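Local coordinates for leucine-rich repeat protein (Bacteroides thetaiotaomicron, PDB 4ECN), which is of unknown function but, as an extracellular leucine-rich repeat protein, probably binds other proteins, at residues A[349-354]-A[449-454]; A[394-399]-A[646-651]; A[444-449]-A[483-488]; A[686-691]-A[707-712]. All coordinates share one frame; numbering follows the deposited sequence.

Contact 1: A[349-354]-A[449-454]; sequences LKVLSF and KLQIIY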
loop_
_atom_site.group_PDB
_atom_site.type_symbol
_atom_site.label_atom_id
_atom_site.label_comp_id
_atom_site.label_asym_id
_atom_site.label_seq_id
_atom_site.Cartn_x
_atom_site.Cartn_y
_atom_site.Cartn_z
ATOM N N LEU A 349 -17.307 5.645 11.762
ATOM C CA LEU A 349 -16.131 5.405 10.928
ATOM C C LEU A 349 -14.995 6.344 11.356
ATOM O O LEU A 349 -15.198 7.554 11.447
ATOM C CB LEU A 349 -16.545 5.627 9.451
ATOM C CG LEU A 349 -15.810 4.947 8.300
ATOM C CD1 LEU A 349 -15.494 3.517 8.586
ATOM C CD2 LEU A 349 -16.648 5.029 7.038
ATOM N N LYS A 350 -13.835 5.765 11.697
ATOM C CA LYS A 350 -12.674 6.497 12.180
ATOM C C LYS A 350 -11.492 6.404 11.200
ATOM O O LYS A 350 -10.661 7.313 11.158
ATOM C CB LYS A 350 -12.267 5.996 13.566
ATOM C CG LYS A 350 -13.194 6.531 14.650
ATOM C CD LYS A 350 -12.585 6.400 16.037
ATOM C CE LYS A 350 -13.214 7.320 17.066
ATOM N NZ LYS A 350 -12.914 8.761 16.787
ATOM N N VAL A 351 -11.421 5.326 10.410
ATOM C CA VAL A 351 -10.376 5.136 9.395
ATOM C C VAL A 351 -11.085 4.640 8.119
ATOM O O VAL A 351 -11.938 3.779 8.186
ATOM C CB VAL A 351 -9.197 4.227 9.853
ATOM C CG1 VAL A 351 -8.368 4.918 10.932
ATOM C CG2 VAL A 351 -9.662 2.851 10.335
ATOM N N LEU A 352 -10.829 5.290 6.994
ATOM C CA LEU A 352 -11.465 5.011 5.704
ATOM C C LEU A 352 -10.419 5.059 4.626
ATOM O O LEU A 352 -9.681 6.036 4.526
ATOM C CB LEU A 352 -12.598 6.017 5.435
ATOM C CG LEU A 352 -13.300 5.940 4.088
ATOM C CD1 LEU A 352 -13.962 4.581 3.879
ATOM C CD2 LEU A 352 -14.312 7.052 3.962
ATOM N N SER A 353 -10.353 4.002 3.821
ATOM C CA SER A 353 -9.308 3.833 2.832
ATOM C C SER A 353 -9.840 3.194 1.506
ATOM O O SER A 353 -10.442 2.117 1.527
ATOM C CB SER A 353 -8.234 2.964 3.464
ATOM O OG SER A 353 -7.187 2.689 2.559
ATOM N N PHE A 354 -9.620 3.880 0.362
ATOM C CA PHE A 354 -10.030 3.467 -0.991
ATOM C C PHE A 354 -8.834 3.032 -1.852
ATOM O O PHE A 354 -8.996 2.497 -2.958
ATOM C CB PHE A 354 -10.758 4.625 -1.685
ATOM C CG PHE A 354 -11.987 5.087 -0.943
ATOM C CD1 PHE A 354 -13.177 4.360 -1.007
ATOM C CD2 PHE A 354 -11.967 6.255 -0.195
ATOM C CE1 PHE A 354 -14.317 4.789 -0.325
ATOM C CE2 PHE A 354 -13.122 6.706 0.460
ATOM C CZ PHE A 354 -14.288 5.967 0.394
ATOM N N LYS A 449 -16.328 11.508 12.975
ATOM C CA LYS A 449 -15.334 10.851 13.839
ATOM C C LYS A 449 -14.096 10.377 13.047
ATOM O O LYS A 449 -13.155 9.857 13.646
ATOM C CB LYS A 449 -15.952 9.664 14.585
ATOM C CG LYS A 449 -16.924 10.076 15.664
ATOM C CD LYS A 449 -17.339 8.908 16.543
ATOM C CE LYS A 449 -18.558 9.250 17.377
ATOM N NZ LYS A 449 -18.818 8.211 18.400
ATOM N N LEU A 450 -14.087 10.611 11.714
ATOM C CA LEU A 450 -13.035 10.212 10.775
ATOM C C LEU A 450 -11.727 10.896 11.134
ATOM O O LEU A 450 -11.697 12.114 11.310
ATOM C CB LEU A 450 -13.453 10.534 9.332
ATOM C CG LEU A 450 -12.908 9.650 8.206
ATOM C CD1 LEU A 450 -13.411 8.226 8.319
ATOM C CD2 LEU A 450 -13.343 10.176 6.852
ATOM N N GLN A 451 -10.675 10.071 11.319
ATOM C CA GLN A 451 -9.307 10.437 11.711
ATOM C C GLN A 451 -8.327 10.370 10.544
ATOM O O GLN A 451 -7.424 11.211 10.448
ATOM C CB GLN A 451 -8.808 9.496 12.819
ATOM C CG GLN A 451 -9.655 9.492 14.074
ATOM C CD GLN A 451 -9.311 8.381 15.023
ATOM O OE1 GLN A 451 -9.013 7.242 14.626
ATOM N NE2 GLN A 451 -9.424 8.676 16.310
ATOM N N ILE A 452 -8.465 9.330 9.698
ATOM C CA ILE A 452 -7.578 9.084 8.562
ATOM C C ILE A 452 -8.399 8.682 7.324
ATOM O O ILE A 452 -9.258 7.807 7.433
ATOM C CB ILE A 452 -6.555 7.969 8.950
ATOM C CG1 ILE A 452 -5.717 8.341 10.187
ATOM C CG2 ILE A 452 -5.644 7.630 7.796
ATOM C CD1 ILE A 452 -5.111 7.180 10.834
ATOM N N ILE A 453 -8.130 9.318 6.156
ATOM C CA ILE A 453 -8.782 9.015 4.873
ATOM C C ILE A 453 -7.662 8.832 3.810
ATOM O O ILE A 453 -6.786 9.684 3.676
ATOM C CB ILE A 453 -9.884 10.034 4.447
ATOM C CG1 ILE A 453 -10.743 9.483 3.303
ATOM C CG2 ILE A 453 -9.363 11.437 4.144
ATOM C CD1 ILE A 453 -12.112 10.094 3.204
ATOM N N TYR A 454 -7.673 7.678 3.118
ATOM C CA TYR A 454 -6.695 7.328 2.093
ATOM C C TYR A 454 -7.376 7.051 0.751
ATOM O O TYR A 454 -8.307 6.245 0.660
ATOM C CB TYR A 454 -5.865 6.092 2.516
ATOM C CG TYR A 454 -4.598 6.337 3.323
ATOM C CD1 TYR A 454 -4.640 7.009 4.537
ATOM C CD2 TYR A 454 -3.395 5.741 2.962
ATOM C CE1 TYR A 454 -3.490 7.191 5.308
ATOM C CE2 TYR A 454 -2.238 5.913 3.728
ATOM C CZ TYR A 454 -2.296 6.618 4.915
ATOM O OH TYR A 454 -1.158 6.815 5.667
#
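V351, L352 and S353 pair in parallel with I452, I453 and Y454, joining neighbouring strands of the curved sheet of a leucine-rich repeat fold. The alternation of bonds is regular: L352 N gives to I452 O (3.0 Å), Y454 N to L352 O, and F354 N to Y454 O (2.7 Å, nearly straight at 177°). Side chains alternate with the strand. V351 lies beside I452 on one face, and L352 beside I453 on the other, with L352 CD2 3.8 Å from I453 CD1; this second face is the leucine-rich interior, to which L450 also contributes by resting CD1 against L352 CB. Y454, on the face of V351 and S353, has its ring against F366. At the strand entrance the side chain of K350 runs over the 449-454 segment. Its CB passes Q451 OE1, CG comes to 3.5 Å from K449 O, and CD and CE lie along the Q451 amide, whose NE2 is bonded to D374. A bend at the last torsion (chi4 -68°) then turns the ammonium back toward the backbone, where NZ makes a weak hydrogen bond to K449 O at 3.3 Å. On the backbone of the same residue, K350 O accepts from Q451 N at 2.8 Å.

Contact 2: A[394-399]-A[646-651]; sequences YDQRLN and MGSVDF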
loop_
_atom_site.group_PDB
_atom_site.type_symbol
_atom_site.label_atom_id
_atom_site.label_comp_id
_atom_site.label_asym_id
_atom_site.label_seq_id
_atom_site.Cartn_x
_atom_site.Cartn_y
_atom_site.Cartn_z
ATOM N N TYR A 394 17.495 5.503 2.994
ATOM C CA TYR A 394 18.455 4.434 2.770
ATOM C C TYR A 394 19.706 4.728 3.584
ATOM O O TYR A 394 20.028 5.893 3.818
ATOM C CB TYR A 394 18.777 4.222 1.269
ATOM C CG TYR A 394 19.728 5.218 0.641
ATOM C CD1 TYR A 394 19.292 6.479 0.254
ATOM C CD2 TYR A 394 21.044 4.863 0.345
ATOM C CE1 TYR A 394 20.152 7.385 -0.368
ATOM C CE2 TYR A 394 21.912 5.753 -0.293
ATOM C CZ TYR A 394 21.467 7.024 -0.631
ATOM O OH TYR A 394 22.327 7.928 -1.229
ATOM N N ASP A 395 20.378 3.671 4.056
ATOM C CA ASP A 395 21.633 3.734 4.816
ATOM C C ASP A 395 22.736 4.346 3.900
ATOM O O ASP A 395 23.047 3.789 2.832
ATOM C CB ASP A 395 21.978 2.311 5.304
ATOM C CG ASP A 395 23.077 2.176 6.337
ATOM O OD1 ASP A 395 24.095 2.899 6.221
ATOM O OD2 ASP A 395 22.957 1.282 7.225
ATOM N N GLN A 396 23.251 5.545 4.285
ATOM C CA GLN A 396 24.242 6.314 3.507
ATOM C C GLN A 396 25.542 5.556 3.290
ATOM O O GLN A 396 26.262 5.863 2.332
ATOM C CB GLN A 396 24.564 7.664 4.156
ATOM C CG GLN A 396 23.455 8.680 3.966
ATOM C CD GLN A 396 23.016 8.803 2.533
ATOM O OE1 GLN A 396 23.785 9.150 1.630
ATOM N NE2 GLN A 396 21.761 8.518 2.307
ATOM N N ARG A 397 25.803 4.522 4.117
ATOM C CA ARG A 397 26.986 3.666 3.972
ATOM C C ARG A 397 26.854 2.712 2.745
ATOM O O ARG A 397 27.846 2.095 2.392
ATOM C CB ARG A 397 27.266 2.878 5.248
ATOM C CG ARG A 397 27.624 3.803 6.424
ATOM C CD ARG A 397 27.695 3.061 7.739
ATOM N NE ARG A 397 26.446 2.353 8.036
ATOM C CZ ARG A 397 26.286 1.495 9.035
ATOM N NH1 ARG A 397 27.289 1.240 9.870
ATOM N NH2 ARG A 397 25.127 0.874 9.203
ATOM N N LEU A 398 25.696 2.691 2.033
ATOM C CA LEU A 398 25.496 1.916 0.795
ATOM C C LEU A 398 26.147 2.634 -0.413
ATOM O O LEU A 398 26.091 2.116 -1.533
ATOM C CB LEU A 398 23.988 1.672 0.505
ATOM C CG LEU A 398 23.179 0.812 1.484
ATOM C CD1 LEU A 398 21.709 1.048 1.312
ATOM C CD2 LEU A 398 23.512 -0.652 1.342
ATOM N N ASN A 399 26.718 3.850 -0.182
ATOM C CA ASN A 399 27.437 4.673 -1.165
ATOM C C ASN A 399 28.964 4.394 -1.073
ATOM O O ASN A 399 29.751 4.889 -1.893
ATOM C CB ASN A 399 27.126 6.166 -0.957
ATOM C CG ASN A 399 25.654 6.564 -1.065
ATOM O OD1 ASN A 399 25.190 7.435 -0.337
ATOM N ND2 ASN A 399 24.877 5.964 -1.968
HETATM N N MSE A 646 23.138 14.757 13.748
HETATM C CA MSE A 646 22.345 14.093 12.697
HETATM C C MSE A 646 23.050 12.836 12.202
HETATM O O MSE A 646 24.278 12.748 12.294
HETATM C CB MSE A 646 22.106 15.029 11.509
HETATM C CG MSE A 646 21.484 16.361 11.874
HETATM SE SE MSE A 646 21.256 17.445 10.258
HETATM C CE MSE A 646 23.150 17.706 9.708
ATOM N N GLY A 647 22.289 11.877 11.692
ATOM C CA GLY A 647 22.866 10.648 11.161
ATOM C C GLY A 647 23.681 10.874 9.897
ATOM O O GLY A 647 24.784 10.320 9.765
ATOM N N SER A 648 23.160 11.714 8.962
ATOM C CA SER A 648 23.844 11.953 7.698
ATOM C C SER A 648 23.256 13.100 6.816
ATOM O O SER A 648 22.083 13.473 6.938
ATOM C CB SER A 648 23.786 10.678 6.862
ATOM O OG SER A 648 22.452 10.225 6.673
ATOM N N VAL A 649 24.084 13.593 5.875
ATOM C CA VAL A 649 23.669 14.516 4.829
ATOM C C VAL A 649 24.094 13.882 3.533
ATOM O O VAL A 649 25.234 13.397 3.452
ATOM C CB VAL A 649 24.164 15.971 4.968
ATOM C CG1 VAL A 649 23.431 16.688 6.078
ATOM C CG2 VAL A 649 25.675 16.053 5.160
ATOM N N ASP A 650 23.190 13.809 2.541
ATOM C CA ASP A 650 23.517 13.220 1.237
ATOM C C ASP A 650 23.544 14.305 0.146
ATOM O O ASP A 650 22.505 14.875 -0.241
ATOM C CB ASP A 650 22.538 12.094 0.858
ATOM C CG ASP A 650 22.782 11.409 -0.488
ATOM O OD1 ASP A 650 23.941 11.483 -1.008
ATOM O OD2 ASP A 650 21.838 10.755 -0.999
ATOM N N PHE A 651 24.753 14.570 -0.356
ATOM C CA PHE A 651 24.981 15.546 -1.416
ATOM C C PHE A 651 25.592 14.882 -2.641
ATOM O O PHE A 651 26.230 15.551 -3.449
ATOM C CB PHE A 651 25.894 16.670 -0.911
ATOM C CG PHE A 651 25.306 17.570 0.141
ATOM C CD1 PHE A 651 24.373 18.541 -0.198
ATOM C CD2 PHE A 651 25.770 17.531 1.444
ATOM C CE1 PHE A 651 23.866 19.408 0.759
ATOM C CE2 PHE A 651 25.268 18.402 2.408
ATOM C CZ PHE A 651 24.306 19.326 2.065
#
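Y394 reaches across to D650 with its hydroxyl, OH donating to D650 OD2 at 2.9 Å. The phenol arrives from above the carboxylate plane, 53° out of it, and the ring and carboxylate stand 77° apart. Next in sequence, D395 turns to its own segment: OD1 takes the backbone N of R397, closing an Asx turn, and R397 grips the same carboxylate side-on, NE to OD1 at 3.0 Å and NH2 to OD2, which probably steadies the start of the short 3-10 turn carrying Q396. Q396 bends at its second torsion so that CG comes 3.3 Å from S648 OG and its amide end lies over D650, CD being 3.7 Å from D650 CB. The 646-651 segment carries a strand of the parallel leucine-rich repeat sheet, where S648 and D650 face the loop while V649, and F651 just after the strand, turn away; the loop between helices 386-391 and 402-409 is thus laid against that sheet. With CG anti to the backbone N (chi1 180°), D650 extends its carboxylate from the strand toward the loop, OD2 to Y394 and OD1 to S652 OG. An alanine in place of D650 would probably leave the Y394 hydroxyl without its acceptor and the S652 hydroxyl without its mate. The 3-10 turn closes at N399, its backbone N bonded to Q396 O.

Contact 3: A[444-449]-A[483-488]; sequences IQRLTK and EELSWS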
loop_
_atom_site.group_PDB
_atom_site.type_symbol
_atom_site.label_atom_id
_atom_site.label_comp_id
_atom_site.label_asym_id
_atom_site.label_seq_id
_atom_site.Cartn_x
_atom_site.Cartn_y
_atom_site.Cartn_z
ATOM N N ILE A 444 -19.224 11.870 2.742
ATOM C CA ILE A 444 -17.976 11.767 3.506
ATOM C C ILE A 444 -17.981 12.882 4.608
ATOM O O ILE A 444 -17.439 12.665 5.692
ATOM C CB ILE A 444 -16.761 11.865 2.498
ATOM C CG1 ILE A 444 -16.727 10.672 1.530
ATOM C CG2 ILE A 444 -15.404 12.041 3.143
ATOM C CD1 ILE A 444 -16.717 9.271 2.184
ATOM N N GLN A 445 -18.671 14.021 4.349
ATOM C CA GLN A 445 -18.833 15.167 5.257
ATOM C C GLN A 445 -19.672 14.858 6.509
ATOM O O GLN A 445 -19.801 15.728 7.386
ATOM C CB GLN A 445 -19.526 16.324 4.518
ATOM C CG GLN A 445 -18.635 17.143 3.626
ATOM C CD GLN A 445 -19.438 18.105 2.802
ATOM O OE1 GLN A 445 -20.068 17.723 1.818
ATOM N NE2 GLN A 445 -19.428 19.371 3.172
ATOM N N ARG A 446 -20.320 13.675 6.547
ATOM C CA ARG A 446 -21.170 13.270 7.659
ATOM C C ARG A 446 -20.379 12.389 8.651
ATOM O O ARG A 446 -20.823 12.203 9.782
ATOM C CB ARG A 446 -22.414 12.532 7.133
ATOM C CG ARG A 446 -23.597 12.524 8.103
ATOM C CD ARG A 446 -24.794 11.796 7.526
ATOM N NE ARG A 446 -25.953 11.822 8.423
ATOM C CZ ARG A 446 -26.434 10.776 9.093
ATOM N NH1 ARG A 446 -25.884 9.574 8.948
ATOM N NH2 ARG A 446 -27.494 10.912 9.876
ATOM N N LEU A 447 -19.194 11.893 8.243
ATOM C CA LEU A 447 -18.311 11.021 9.024
ATOM C C LEU A 447 -17.407 11.874 9.904
ATOM O O LEU A 447 -16.211 12.020 9.648
ATOM C CB LEU A 447 -17.500 10.140 8.055
ATOM C CG LEU A 447 -18.299 9.407 6.972
ATOM C CD1 LEU A 447 -17.384 8.648 6.073
ATOM C CD2 LEU A 447 -19.351 8.494 7.574
ATOM N N THR A 448 -18.010 12.480 10.931
ATOM C CA THR A 448 -17.388 13.458 11.829
ATOM C C THR A 448 -16.305 12.847 12.735
ATOM O O THR A 448 -15.426 13.598 13.182
ATOM C CB THR A 448 -18.471 14.132 12.673
ATOM O OG1 THR A 448 -19.265 13.119 13.321
ATOM C CG2 THR A 448 -19.376 15.037 11.822
ATOM N N LYS A 449 -16.328 11.508 12.975
ATOM C CA LYS A 449 -15.334 10.851 13.839
ATOM C C LYS A 449 -14.096 10.377 13.047
ATOM O O LYS A 449 -13.155 9.857 13.646
ATOM C CB LYS A 449 -15.952 9.664 14.585
ATOM C CG LYS A 449 -16.924 10.076 15.664
ATOM C CD LYS A 449 -17.339 8.908 16.543
ATOM C CE LYS A 449 -18.558 9.250 17.377
ATOM N NZ LYS A 449 -18.818 8.211 18.400
ATOM N N GLU A 483 -29.605 18.131 6.208
ATOM C CA GLU A 483 -28.680 18.248 7.336
ATOM C C GLU A 483 -27.583 19.229 6.949
ATOM O O GLU A 483 -27.189 19.283 5.772
ATOM C CB GLU A 483 -28.108 16.880 7.741
ATOM C CG GLU A 483 -29.172 15.851 8.090
ATOM C CD GLU A 483 -28.702 14.443 8.396
ATOM O OE1 GLU A 483 -27.509 14.139 8.165
ATOM O OE2 GLU A 483 -29.538 13.639 8.865
ATOM N N GLU A 484 -27.096 20.010 7.913
ATOM C CA GLU A 484 -26.068 20.999 7.612
ATOM C C GLU A 484 -24.670 20.311 7.605
ATOM O O GLU A 484 -23.867 20.456 8.539
ATOM C CB GLU A 484 -26.143 22.182 8.601
ATOM C CG GLU A 484 -27.432 23.003 8.534
ATOM C CD GLU A 484 -27.492 24.241 9.418
ATOM O OE1 GLU A 484 -26.424 24.838 9.692
ATOM O OE2 GLU A 484 -28.619 24.648 9.787
ATOM N N LEU A 485 -24.404 19.552 6.522
ATOM C CA LEU A 485 -23.155 18.817 6.300
ATOM C C LEU A 485 -22.039 19.752 5.835
ATOM O O LEU A 485 -22.170 20.413 4.794
ATOM C CB LEU A 485 -23.372 17.709 5.255
ATOM C CG LEU A 485 -23.497 16.262 5.708
ATOM C CD1 LEU A 485 -24.678 16.048 6.632
ATOM C CD2 LEU A 485 -23.617 15.340 4.504
ATOM N N SER A 486 -20.946 19.811 6.605
ATOM C CA SER A 486 -19.800 20.643 6.261
ATOM C C SER A 486 -18.506 19.982 6.700
ATOM O O SER A 486 -18.477 19.271 7.710
ATOM C CB SER A 486 -19.918 22.031 6.883
ATOM O OG SER A 486 -18.847 22.864 6.468
ATOM N N TRP A 487 -17.426 20.257 5.945
ATOM C CA TRP A 487 -16.076 19.759 6.196
ATOM C C TRP A 487 -15.515 20.280 7.508
ATOM O O TRP A 487 -14.636 19.636 8.088
ATOM C CB TRP A 487 -15.124 20.161 5.058
ATOM C CG TRP A 487 -15.402 19.491 3.753
ATOM C CD1 TRP A 487 -15.850 20.077 2.611
ATOM C CD2 TRP A 487 -15.281 18.093 3.468
ATOM N NE1 TRP A 487 -16.005 19.135 1.624
ATOM C CE2 TRP A 487 -15.661 17.906 2.121
ATOM C CE3 TRP A 487 -14.902 16.968 4.228
ATOM C CZ2 TRP A 487 -15.674 16.644 1.516
ATOM C CZ3 TRP A 487 -14.896 15.723 3.620
ATOM C CH2 TRP A 487 -15.282 15.569 2.280
ATOM N N SER A 488 -16.012 21.453 7.969
ATOM C CA SER A 488 -15.592 22.100 9.211
ATOM C C SER A 488 -15.860 21.220 10.453
ATOM O O SER A 488 -15.288 21.487 11.512
ATOM C CB SER A 488 -16.311 23.429 9.369
ATOM O OG SER A 488 -17.706 23.200 9.437
#
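Q445 and W487 make the central stacking contact: Q445 CG sits over the centre of the indole's six-membered ring, 3.5 Å from its centroid and 14° off the normal, a CH-pi contact. The glutamine chain runs on extended beyond CG, carrying its amide over the pyrrole side with the two planes only 19° apart. I444 comes to the same ring differently, placing CG2 at the edge, 3.6 Å from W487 CH2. Other apolar packing involves L485, whose CD1 and CD2 lie against R446 CG and CB and whose CG is 4.1 Å from Q445 CB. These two segments are loops of the leucine-rich repeat solenoid, leading into the adjacent parallel strands 452-456 and 495-499; I444 also packs against L352 of a strand, so the indole edge borders the repeat core, while F510 meets the same tryptophan. An alanine at W487 would probably leave the methylene of Q445 without its aromatic platform and open a gap beside I444. The charged contact lies at the far end. R446, extended from CG to NE, points NE at the syn lone pair of E483 OE1 (2.8 Å, 159° at the hydrogen), the guanidinium and carboxylate nearly coplanar. This salt bridge has further support on both partners, for R446 NH1 bonds G344 O and E483 OE2 accepts from Q479 NE2.

Contact 4: A[686-691]-A[707-712]; sequences QKFPTE and NLMTSI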
loop_
_atom_site.group_PDB
_atom_site.type_symbol
_atom_site.label_atom_id
_atom_site.label_comp_id
_atom_site.label_asym_id
_atom_site.label_seq_id
_atom_site.Cartn_x
_atom_site.Cartn_y
_atom_site.Cartn_z
ATOM N N GLN A 686 37.792 19.384 -6.295
ATOM C CA GLN A 686 39.207 19.356 -6.651
ATOM C C GLN A 686 40.074 19.575 -5.426
ATOM O O GLN A 686 41.199 19.095 -5.397
ATOM C CB GLN A 686 39.498 20.412 -7.709
ATOM C CG GLN A 686 39.771 19.801 -9.058
ATOM C CD GLN A 686 39.764 20.825 -10.158
ATOM O OE1 GLN A 686 38.704 21.257 -10.631
ATOM N NE2 GLN A 686 40.942 21.157 -10.656
ATOM N N LYS A 687 39.541 20.300 -4.423
ATOM C CA LYS A 687 40.169 20.631 -3.152
ATOM C C LYS A 687 39.421 19.908 -2.038
ATOM O O LYS A 687 38.204 20.046 -1.903
ATOM C CB LYS A 687 40.190 22.171 -2.928
ATOM C CG LYS A 687 41.279 22.679 -1.940
ATOM C CD LYS A 687 40.862 22.699 -0.436
ATOM C CE LYS A 687 42.004 22.628 0.578
ATOM N NZ LYS A 687 42.607 21.257 0.682
ATOM N N PHE A 688 40.148 19.113 -1.252
ATOM C CA PHE A 688 39.607 18.341 -0.133
ATOM C C PHE A 688 38.837 19.296 0.844
ATOM O O PHE A 688 39.337 20.390 1.132
ATOM C CB PHE A 688 40.738 17.593 0.562
ATOM C CG PHE A 688 40.264 16.775 1.725
ATOM C CD1 PHE A 688 40.191 17.328 2.999
ATOM C CD2 PHE A 688 39.868 15.452 1.550
ATOM C CE1 PHE A 688 39.731 16.575 4.071
ATOM C CE2 PHE A 688 39.454 14.685 2.637
ATOM C CZ PHE A 688 39.369 15.258 3.886
ATOM N N PRO A 689 37.623 18.923 1.337
ATOM C CA PRO A 689 36.825 19.875 2.127
ATOM C C PRO A 689 37.306 20.070 3.576
ATOM O O PRO A 689 36.585 19.778 4.536
ATOM C CB PRO A 689 35.431 19.261 2.090
ATOM C CG PRO A 689 35.669 17.813 1.949
ATOM C CD PRO A 689 36.867 17.679 1.079
ATOM N N THR A 690 38.489 20.683 3.722
ATOM C CA THR A 690 39.118 21.056 5.005
ATOM C C THR A 690 38.102 21.805 5.905
ATOM O O THR A 690 38.037 21.581 7.117
ATOM C CB THR A 690 40.355 21.934 4.713
ATOM O OG1 THR A 690 41.214 21.236 3.809
ATOM C CG2 THR A 690 41.118 22.324 5.968
ATOM N N GLU A 691 37.296 22.660 5.262
ATOM C CA GLU A 691 36.201 23.471 5.792
ATOM C C GLU A 691 35.323 22.694 6.763
ATOM O O GLU A 691 34.760 23.289 7.677
ATOM C CB GLU A 691 35.326 23.964 4.629
ATOM C CG GLU A 691 36.117 24.439 3.414
ATOM C CD GLU A 691 36.396 23.426 2.321
ATOM O OE1 GLU A 691 35.425 22.978 1.671
ATOM O OE2 GLU A 691 37.588 23.167 2.037
ATOM N N ASN A 707 35.334 12.041 -7.732
ATOM C CA ASN A 707 35.649 13.459 -7.688
ATOM C C ASN A 707 36.942 13.689 -8.459
ATOM O O ASN A 707 37.444 12.752 -9.101
ATOM C CB ASN A 707 35.699 13.987 -6.270
ATOM C CG ASN A 707 34.308 14.322 -5.781
ATOM O OD1 ASN A 707 33.677 15.266 -6.259
ATOM N ND2 ASN A 707 33.785 13.547 -4.841
ATOM N N LEU A 708 37.425 14.950 -8.480
ATOM C CA LEU A 708 38.535 15.378 -9.330
ATOM C C LEU A 708 39.821 15.768 -8.573
ATOM O O LEU A 708 40.621 16.534 -9.114
ATOM C CB LEU A 708 38.046 16.595 -10.126
ATOM C CG LEU A 708 36.840 16.362 -11.044
ATOM C CD1 LEU A 708 36.263 17.667 -11.503
ATOM C CD2 LEU A 708 37.185 15.463 -12.219
HETATM N N MSE A 709 40.053 15.203 -7.381
HETATM C CA MSE A 709 41.235 15.510 -6.573
HETATM C C MSE A 709 42.478 14.826 -7.121
HETATM O O MSE A 709 42.414 13.653 -7.461
HETATM C CB MSE A 709 41.000 15.080 -5.120
HETATM C CG MSE A 709 40.009 15.985 -4.391
HETATM SE SE MSE A 709 39.594 15.315 -2.628
HETATM C CE MSE A 709 37.958 14.418 -3.059
ATOM N N THR A 710 43.604 15.543 -7.199
ATOM C CA THR A 710 44.863 14.971 -7.709
ATOM C C THR A 710 45.896 14.749 -6.573
ATOM O O THR A 710 46.951 14.122 -6.792
ATOM C CB THR A 710 45.461 15.865 -8.786
ATOM O OG1 THR A 710 45.768 17.146 -8.221
ATOM C CG2 THR A 710 44.561 15.992 -10.004
ATOM N N SER A 711 45.585 15.275 -5.366
ATOM C CA SER A 711 46.408 15.157 -4.168
ATOM C C SER A 711 45.688 15.695 -2.976
ATOM O O SER A 711 44.824 16.555 -3.119
ATOM C CB SER A 711 47.735 15.899 -4.331
ATOM O OG SER A 711 47.537 17.295 -4.461
ATOM N N ILE A 712 46.054 15.203 -1.790
ATOM C CA ILE A 712 45.543 15.691 -0.507
ATOM C C ILE A 712 46.796 16.111 0.271
ATOM O O ILE A 712 47.396 15.290 0.978
ATOM C CB ILE A 712 44.613 14.697 0.245
ATOM C CG1 ILE A 712 43.467 14.171 -0.681
ATOM C CG2 ILE A 712 44.062 15.372 1.496
ATOM C CD1 ILE A 712 42.362 13.321 -0.043
HETATM O O HOH W 1 44.079 18.507 -6.216
#
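Successive turns of the leucine-rich repeat solenoid stack here, F688 meeting M709 (a selenomethionine) and I712 in the segments that follow the adjacent parallel strands 675-679 and 701-703. M709 SE stands at the edge of the F688 ring, 5.5 Å from its centroid and 80° off the normal, a Met-aromatic contact; the same atom lies 3.9 Å from F688 CA. With F688 CG anti to the backbone N (chi1 180°), the ring is carried toward I712, whose CD1 comes to 3.6 Å from F688 CD2 while I712 CG2 rests near F688 CB and CG. One face of the ring is occupied by its own neighbour, P689 CD. Nearer the surface, Q686 CG passes L708 O at 3.4 Å and L708 CB at 3.8 Å. Water 1 joins the two backbones, donating to Q686 O (3.1 Å) and accepting from T710 N (3.2 Å). N707 ties the stack together beyond these side chains, its ND2 bonded to L680 O and L704 O and its OD1 to I685 N. With no direct hydrogen bond across the two segments, their cohesion rests on buried apolar side chains at one end and a water bridge at the other.

Overall arrangement
Contact 1 is the buried one, built from backbone bonds and interior side chains in the first, largely parallel, repeat sheet. Contact 3 touches it directly: I444 and L447 pack on L352, L349 and I453, and K449 belongs to both, so the strand pair and the loops leading into the strands form one continuous region that grades from core to salt bridge. Contact 2, polar and small, brings a loop inserted between two strands of the first sheet onto a strand of the second, wholly parallel, sheet. Contact 4, its centre about 20 Å from that of contact 2, joins consecutive turns following strands of the second sheet and is mostly apolar, with a water at its rim. The centres of contacts 3 and 4 lie about 61 Å apart.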